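Local coordinates for 70 KDA protein (Xanthomonas sp., PDB 4B2N) that cleaves rubber (polyisoprene latex) as a dihaem c-type cytochrome, probably acting as a dioxygenase, at residues A[581-595]-A[621-634]. Numbering follows the deposited sequence.
Sequences SPFLPCTHNMATIDI and QQIKSRMVYNSYLY
Arg626 takes hold of Asp594 side-on, NE and NH2 both donating to OD2, which lies in the guanidinium plane; the NE–OD2 bond, 3.1 Å, uses the anti lone pair. With CG between its backbone N and carbonyl carbon (chi1 64°), Asp594 also lays its carboxylate nearly flat against the Gln622 amide, the planes 13° apart, while Thr592 OG1 donates to OD1; Gln622 OE1 is hydrogen-bonded to Thr619 N. Asp217 forms a second salt bridge with the arginine at NH1, and two carboxylates would help keep the guanidinium charged. This buried pair belongs to the close-packed side, as do Leu584 CD1, crosswise on Val628 CG1 (3.8 Å) just after helix 621–626, and Ile595 CD1, 3.9 Å from Leu633 CD1. The 581–587 loop is also pinned by two of its carbonyls: Ser625 OG donates to Phe583 O (2.6 Å), and Asn630 ND2 reaches Pro585 O in an almost straight bond of 3.0 Å. Asn630 OD1 accepts from Tyr632 N, an Asx turn at the end of edge strand 629–630 of a three-stranded antiparallel sheet; the Cys586–Cys574 disulfide ties the loop to the chain just after its strand 570–571. Tyr634 CB sits over the centre of the His588 ring, 3.4 Å from its centroid. By contrast, the looser margin is polar: a water bridges His588 N and Tyr632 O, and at the exposed far end Ser581 OG donates to Gln621 OE1 while accepting from Lys624 NZ.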
loop_
_atom_site.group_PDB
_atom_site.type_symbol
_atom_site.label_atom_id
_atom_site.label_comp_id
_atom_site.label_asym_id
_atom_site.label_seq_id
_atom_site.Cartn_x
_atom_site.Cartn_y
_atom_site.Cartn_z
ATOM N N SER A 581 10.540 -26.059 -14.448
ATOM C CA SER A 581 11.254 -24.883 -13.974
ATOM C C SER A 581 10.944 -23.701 -14.885
ATOM O O SER A 581 11.171 -23.794 -16.058
ATOM C CB SER A 581 12.750 -25.130 -13.990
ATOM O OG SER A 581 13.427 -24.011 -13.454
ATOM N N PRO A 582 10.410 -22.573 -14.333
ATOM C CA PRO A 582 10.165 -22.446 -12.876
ATOM C C PRO A 582 9.051 -23.383 -12.433
ATOM O O PRO A 582 8.109 -23.649 -13.203
ATOM C CB PRO A 582 9.663 -21.012 -12.703
ATOM C CG PRO A 582 9.722 -20.365 -14.060
ATOM C CD PRO A 582 9.851 -21.446 -15.105
ATOM N N PHE A 583 9.135 -23.829 -11.197
ATOM C CA PHE A 583 8.050 -24.611 -10.628
ATOM C C PHE A 583 6.855 -23.719 -10.276
ATOM O O PHE A 583 6.966 -22.880 -9.404
ATOM C CB PHE A 583 8.513 -25.360 -9.389
ATOM C CG PHE A 583 7.442 -26.183 -8.774
ATOM C CD1 PHE A 583 6.817 -27.200 -9.523
ATOM C CD2 PHE A 583 7.052 -25.968 -7.447
ATOM C CE1 PHE A 583 5.793 -27.978 -8.966
ATOM C CE2 PHE A 583 6.040 -26.745 -6.882
ATOM C CZ PHE A 583 5.416 -27.742 -7.640
ATOM N N LEU A 584 5.732 -23.923 -10.967
ATOM C CA LEU A 584 4.541 -23.061 -10.909
ATOM C C LEU A 584 3.262 -23.918 -10.710
ATOM O O LEU A 584 2.580 -24.283 -11.678
ATOM C CB LEU A 584 4.446 -22.210 -12.194
ATOM C CG LEU A 584 5.587 -21.191 -12.419
ATOM C CD1 LEU A 584 5.425 -20.571 -13.797
ATOM C CD2 LEU A 584 5.548 -20.067 -11.381
ATOM N N PRO A 585 2.958 -24.303 -9.467
ATOM C CA PRO A 585 1.838 -25.269 -9.282
ATOM C C PRO A 585 0.431 -24.729 -9.690
ATOM O O PRO A 585 0.204 -23.512 -9.708
ATOM C CB PRO A 585 1.953 -25.615 -7.787
ATOM C CG PRO A 585 2.601 -24.405 -7.163
ATOM C CD PRO A 585 3.655 -24.056 -8.193
ATOM N N CYS A 586 -0.468 -25.633 -10.076
ATOM C CA CYS A 586 -1.831 -25.284 -10.466
ATOM C C CYS A 586 -2.704 -25.030 -9.245
ATOM O O CYS A 586 -3.819 -24.546 -9.366
ATOM C CB CYS A 586 -2.435 -26.396 -11.347
ATOM S SG CYS A 586 -1.623 -26.551 -12.965
ATOM N N THR A 587 -2.193 -25.389 -8.081
ATOM C CA THR A 587 -2.919 -25.311 -6.826
ATOM C C THR A 587 -2.066 -24.738 -5.773
ATOM O O THR A 587 -0.870 -25.116 -5.674
ATOM C CB THR A 587 -3.084 -26.665 -6.102
ATOM O OG1 THR A 587 -2.492 -27.743 -6.845
ATOM C CG2 THR A 587 -4.510 -26.873 -5.730
ATOM N N HIS A 588 -2.699 -23.956 -4.898
ATOM C CA HIS A 588 -2.011 -23.515 -3.693
ATOM C C HIS A 588 -1.554 -24.695 -2.882
ATOM O O HIS A 588 -0.667 -24.572 -2.065
ATOM C CB HIS A 588 -2.854 -22.559 -2.835
ATOM C CG HIS A 588 -2.058 -21.930 -1.696
ATOM N ND1 HIS A 588 -1.057 -20.999 -1.917
ATOM C CD2 HIS A 588 -2.087 -22.173 -0.298
ATOM C CE1 HIS A 588 -0.504 -20.648 -0.726
ATOM N NE2 HIS A 588 -1.126 -21.372 0.268
ATOM N N ASN A 589 -2.144 -25.858 -3.110
ATOM C CA ASN A 589 -1.768 -27.060 -2.373
ATOM C C ASN A 589 -0.331 -27.579 -2.586
ATOM O O ASN A 589 0.228 -28.231 -1.716
ATOM C CB ASN A 589 -2.782 -28.179 -2.672
ATOM C CG ASN A 589 -4.176 -27.871 -2.127
ATOM O OD1 ASN A 589 -4.340 -27.390 -0.989
ATOM N ND2 ASN A 589 -5.197 -28.165 -2.933
ATOM N N MET A 590 0.264 -27.290 -3.738
ATOM C CA MET A 590 1.647 -27.707 -4.016
ATOM C C MET A 590 2.656 -26.604 -3.614
ATOM O O MET A 590 3.854 -26.706 -3.916
ATOM C CB MET A 590 1.818 -28.015 -5.499
ATOM C CG MET A 590 0.978 -29.148 -6.053
ATOM S SD MET A 590 1.709 -30.702 -5.546
ATOM C CE MET A 590 3.251 -30.806 -6.473
ATOM N N ALA A 591 2.167 -25.584 -2.908
ATOM C CA ALA A 591 2.998 -24.473 -2.421
ATOM C C ALA A 591 4.277 -24.886 -1.696
ATOM O O ALA A 591 4.271 -25.723 -0.803
ATOM C CB ALA A 591 2.150 -23.608 -1.509
ATOM N N THR A 592 5.396 -24.264 -2.026
ATOM C CA THR A 592 6.664 -24.602 -1.336
ATOM C C THR A 592 6.845 -23.826 -0.030
ATOM O O THR A 592 6.060 -22.945 0.299
ATOM C CB THR A 592 7.838 -24.290 -2.265
ATOM O OG1 THR A 592 7.613 -22.994 -2.848
ATOM C CG2 THR A 592 7.915 -25.341 -3.388
ATOM N N ILE A 593 7.880 -24.147 0.715
ATOM C CA ILE A 593 8.039 -23.574 2.045
ATOM C C ILE A 593 8.156 -22.026 2.056
ATOM O O ILE A 593 7.668 -21.384 2.953
ATOM C CB ILE A 593 9.229 -24.243 2.730
ATOM C CG1 ILE A 593 9.179 -23.985 4.227
ATOM C CG2 ILE A 593 10.567 -23.879 2.076
ATOM C CD1 ILE A 593 10.333 -24.691 4.934
ATOM N N ASP A 594 8.804 -21.443 1.048
ATOM C CA ASP A 594 8.955 -20.006 0.942
ATOM C C ASP A 594 7.582 -19.338 0.612
ATOM O O ASP A 594 7.385 -18.174 0.871
ATOM C CB ASP A 594 9.950 -19.658 -0.162
ATOM C CG ASP A 594 9.475 -20.087 -1.513
ATOM O OD1 ASP A 594 9.237 -21.313 -1.697
ATOM O OD2 ASP A 594 9.296 -19.228 -2.409
ATOM N N ILE A 595 6.648 -20.083 0.030
ATOM C CA ILE A 595 5.360 -19.486 -0.281
ATOM C C ILE A 595 4.431 -19.563 0.949
ATOM O O ILE A 595 3.601 -18.673 1.181
ATOM C CB ILE A 595 4.704 -20.170 -1.501
ATOM C CG1 ILE A 595 5.491 -19.874 -2.762
ATOM C CG2 ILE A 595 3.251 -19.751 -1.651
ATOM C CD1 ILE A 595 4.983 -20.651 -3.996
ATOM N N GLN A 621 16.013 -21.977 -6.836
ATOM C CA GLN A 621 14.887 -22.497 -7.635
ATOM C C GLN A 621 13.555 -21.821 -7.220
ATOM O O GLN A 621 12.704 -21.519 -8.066
ATOM C CB GLN A 621 14.779 -24.070 -7.591
ATOM C CG GLN A 621 15.535 -24.853 -8.725
ATOM C CD GLN A 621 15.145 -24.558 -10.256
ATOM O OE1 GLN A 621 13.953 -24.395 -10.630
ATOM N NE2 GLN A 621 16.180 -24.535 -11.146
ATOM N N GLN A 622 13.402 -21.547 -5.934
ATOM C CA GLN A 622 12.201 -20.818 -5.476
ATOM C C GLN A 622 12.194 -19.403 -6.009
ATOM O O GLN A 622 11.115 -18.869 -6.381
ATOM C CB GLN A 622 12.106 -20.839 -3.932
ATOM C CG GLN A 622 11.794 -22.235 -3.368
ATOM C CD GLN A 622 12.250 -22.425 -1.903
ATOM O OE1 GLN A 622 12.822 -21.529 -1.265
ATOM N NE2 GLN A 622 11.965 -23.617 -1.358
ATOM N N ILE A 623 13.385 -18.801 -6.131
ATOM C CA ILE A 623 13.497 -17.423 -6.649
ATOM C C ILE A 623 12.932 -17.450 -8.080
ATOM O O ILE A 623 12.159 -16.576 -8.446
ATOM C CB ILE A 623 14.947 -16.919 -6.516
ATOM C CG1 ILE A 623 15.219 -16.661 -5.055
ATOM C CG2 ILE A 623 15.236 -15.660 -7.348
ATOM C CD1 ILE A 623 16.689 -16.456 -4.807
ATOM N N LYS A 624 13.217 -18.513 -8.842
ATOM C CA LYS A 624 12.743 -18.563 -10.213
ATOM C C LYS A 624 11.242 -18.535 -10.252
ATOM O O LYS A 624 10.645 -17.858 -11.097
ATOM C CB LYS A 624 13.313 -19.778 -11.017
ATOM C CG LYS A 624 14.752 -19.559 -11.418
ATOM C CD LYS A 624 15.386 -20.688 -12.240
ATOM C CE LYS A 624 14.509 -21.000 -13.476
ATOM N NZ LYS A 624 15.231 -21.963 -14.398
ATOM N N SER A 625 10.607 -19.208 -9.329
ATOM C CA SER A 625 9.147 -19.179 -9.292
ATOM C C SER A 625 8.598 -17.829 -8.795
ATOM O O SER A 625 7.602 -17.361 -9.287
ATOM C CB SER A 625 8.701 -20.301 -8.377
ATOM O OG SER A 625 9.155 -21.565 -8.894
ATOM N N ARG A 626 9.247 -17.209 -7.812
ATOM C CA ARG A 626 8.815 -15.870 -7.289
ATOM C C ARG A 626 8.831 -14.771 -8.382
ATOM O O ARG A 626 8.135 -13.753 -8.275
ATOM C CB ARG A 626 9.750 -15.384 -6.151
ATOM C CG ARG A 626 9.796 -16.315 -4.958
ATOM C CD ARG A 626 10.699 -15.656 -3.837
ATOM N NE ARG A 626 10.002 -16.186 -2.761
ATOM C CZ ARG A 626 9.240 -15.623 -1.873
ATOM N NH1 ARG A 626 9.230 -14.295 -1.533
ATOM N NH2 ARG A 626 8.600 -16.546 -1.193
ATOM N N MET A 627 9.638 -14.994 -9.418
ATOM C CA MET A 627 9.760 -14.123 -10.608
ATOM C C MET A 627 8.723 -14.343 -11.691
ATOM O O MET A 627 8.885 -13.852 -12.819
ATOM C CB MET A 627 11.184 -14.211 -11.173
ATOM C CG MET A 627 12.074 -13.570 -10.138
ATOM S SD MET A 627 13.767 -13.332 -10.580
ATOM C CE MET A 627 13.643 -12.078 -11.769
ATOM N N VAL A 628 7.681 -15.104 -11.374
ATOM C CA VAL A 628 6.564 -15.271 -12.301
ATOM C C VAL A 628 5.280 -15.085 -11.494
ATOM O O VAL A 628 5.163 -15.578 -10.367
ATOM C CB VAL A 628 6.478 -16.671 -12.962
ATOM C CG1 VAL A 628 5.280 -16.747 -13.849
ATOM C CG2 VAL A 628 7.735 -16.927 -13.797
ATOM N N TYR A 629 4.323 -14.343 -12.028
ATOM C CA TYR A 629 3.089 -14.210 -11.267
ATOM C C TYR A 629 2.237 -15.469 -11.460
ATOM O O TYR A 629 1.898 -15.821 -12.595
ATOM C CB TYR A 629 2.255 -13.004 -11.670
ATOM C CG TYR A 629 1.081 -12.842 -10.689
ATOM C CD1 TYR A 629 1.240 -12.116 -9.488
ATOM C CD2 TYR A 629 -0.151 -13.439 -10.944
ATOM C CE1 TYR A 629 0.191 -11.989 -8.590
ATOM C CE2 TYR A 629 -1.214 -13.307 -10.042
ATOM C CZ TYR A 629 -1.042 -12.578 -8.893
ATOM O OH TYR A 629 -2.083 -12.471 -7.998
ATOM N N ASN A 630 1.824 -16.057 -10.347
ATOM C CA ASN A 630 0.992 -17.246 -10.342
ATOM C C ASN A 630 -0.372 -16.972 -9.691
ATOM O O ASN A 630 -0.488 -16.906 -8.440
ATOM C CB ASN A 630 1.683 -18.379 -9.616
ATOM C CG ASN A 630 0.897 -19.702 -9.741
ATOM O OD1 ASN A 630 -0.272 -19.724 -10.195
ATOM N ND2 ASN A 630 1.541 -20.797 -9.379
ATOM N N SER A 631 -1.401 -16.856 -10.532
ATOM C CA SER A 631 -2.785 -16.587 -10.073
ATOM C C SER A 631 -3.431 -17.676 -9.180
ATOM O O SER A 631 -4.456 -17.432 -8.551
ATOM C CB SER A 631 -3.735 -16.407 -11.281
ATOM O OG SER A 631 -3.591 -15.124 -11.780
ATOM N N TYR A 632 -2.882 -18.889 -9.214
ATOM C CA TYR A 632 -3.348 -20.025 -8.415
ATOM C C TYR A 632 -2.905 -20.036 -6.931
ATOM O O TYR A 632 -3.484 -20.745 -6.146
ATOM C CB TYR A 632 -2.982 -21.344 -9.109
ATOM C CG TYR A 632 -3.694 -21.465 -10.399
ATOM C CD1 TYR A 632 -5.079 -21.446 -10.416
ATOM C CD2 TYR A 632 -3.005 -21.512 -11.623
ATOM C CE1 TYR A 632 -5.782 -21.560 -11.588
ATOM C CE2 TYR A 632 -3.711 -21.617 -12.824
ATOM C CZ TYR A 632 -5.101 -21.639 -12.787
ATOM O OH TYR A 632 -5.864 -21.710 -13.930
ATOM N N LEU A 633 -1.949 -19.215 -6.537
ATOM C CA LEU A 633 -1.600 -19.183 -5.127
ATOM C C LEU A 633 -2.720 -18.503 -4.342
ATOM O O LEU A 633 -3.547 -17.757 -4.912
ATOM C CB LEU A 633 -0.213 -18.528 -4.868
ATOM C CG LEU A 633 0.935 -19.115 -5.718
ATOM C CD1 LEU A 633 2.172 -18.285 -5.352
ATOM C CD2 LEU A 633 1.196 -20.597 -5.504
ATOM N N TYR A 634 -2.760 -18.802 -3.048
ATOM C CA TYR A 634 -3.749 -18.260 -2.151
ATOM C C TYR A 634 -3.784 -16.725 -2.275
ATOM O O TYR A 634 -2.758 -16.083 -2.103
ATOM C CB TYR A 634 -3.352 -18.653 -0.713
ATOM C CG TYR A 634 -4.301 -18.206 0.400
ATOM C CD1 TYR A 634 -4.171 -16.945 1.009
ATOM C CD2 TYR A 634 -5.315 -19.050 0.864
ATOM C CE1 TYR A 634 -5.000 -16.557 2.053
ATOM C CE2 TYR A 634 -6.160 -18.637 1.890
ATOM C CZ TYR A 634 -6.007 -17.404 2.454
ATOM O OH TYR A 634 -6.838 -17.027 3.469
HETATM O O HOH W 1 11.400 -23.342 -9.696
HETATM O O HOH W 2 -5.180 -22.878 -5.904
HETATM O O HOH W 3 8.688 -19.769 -4.792
#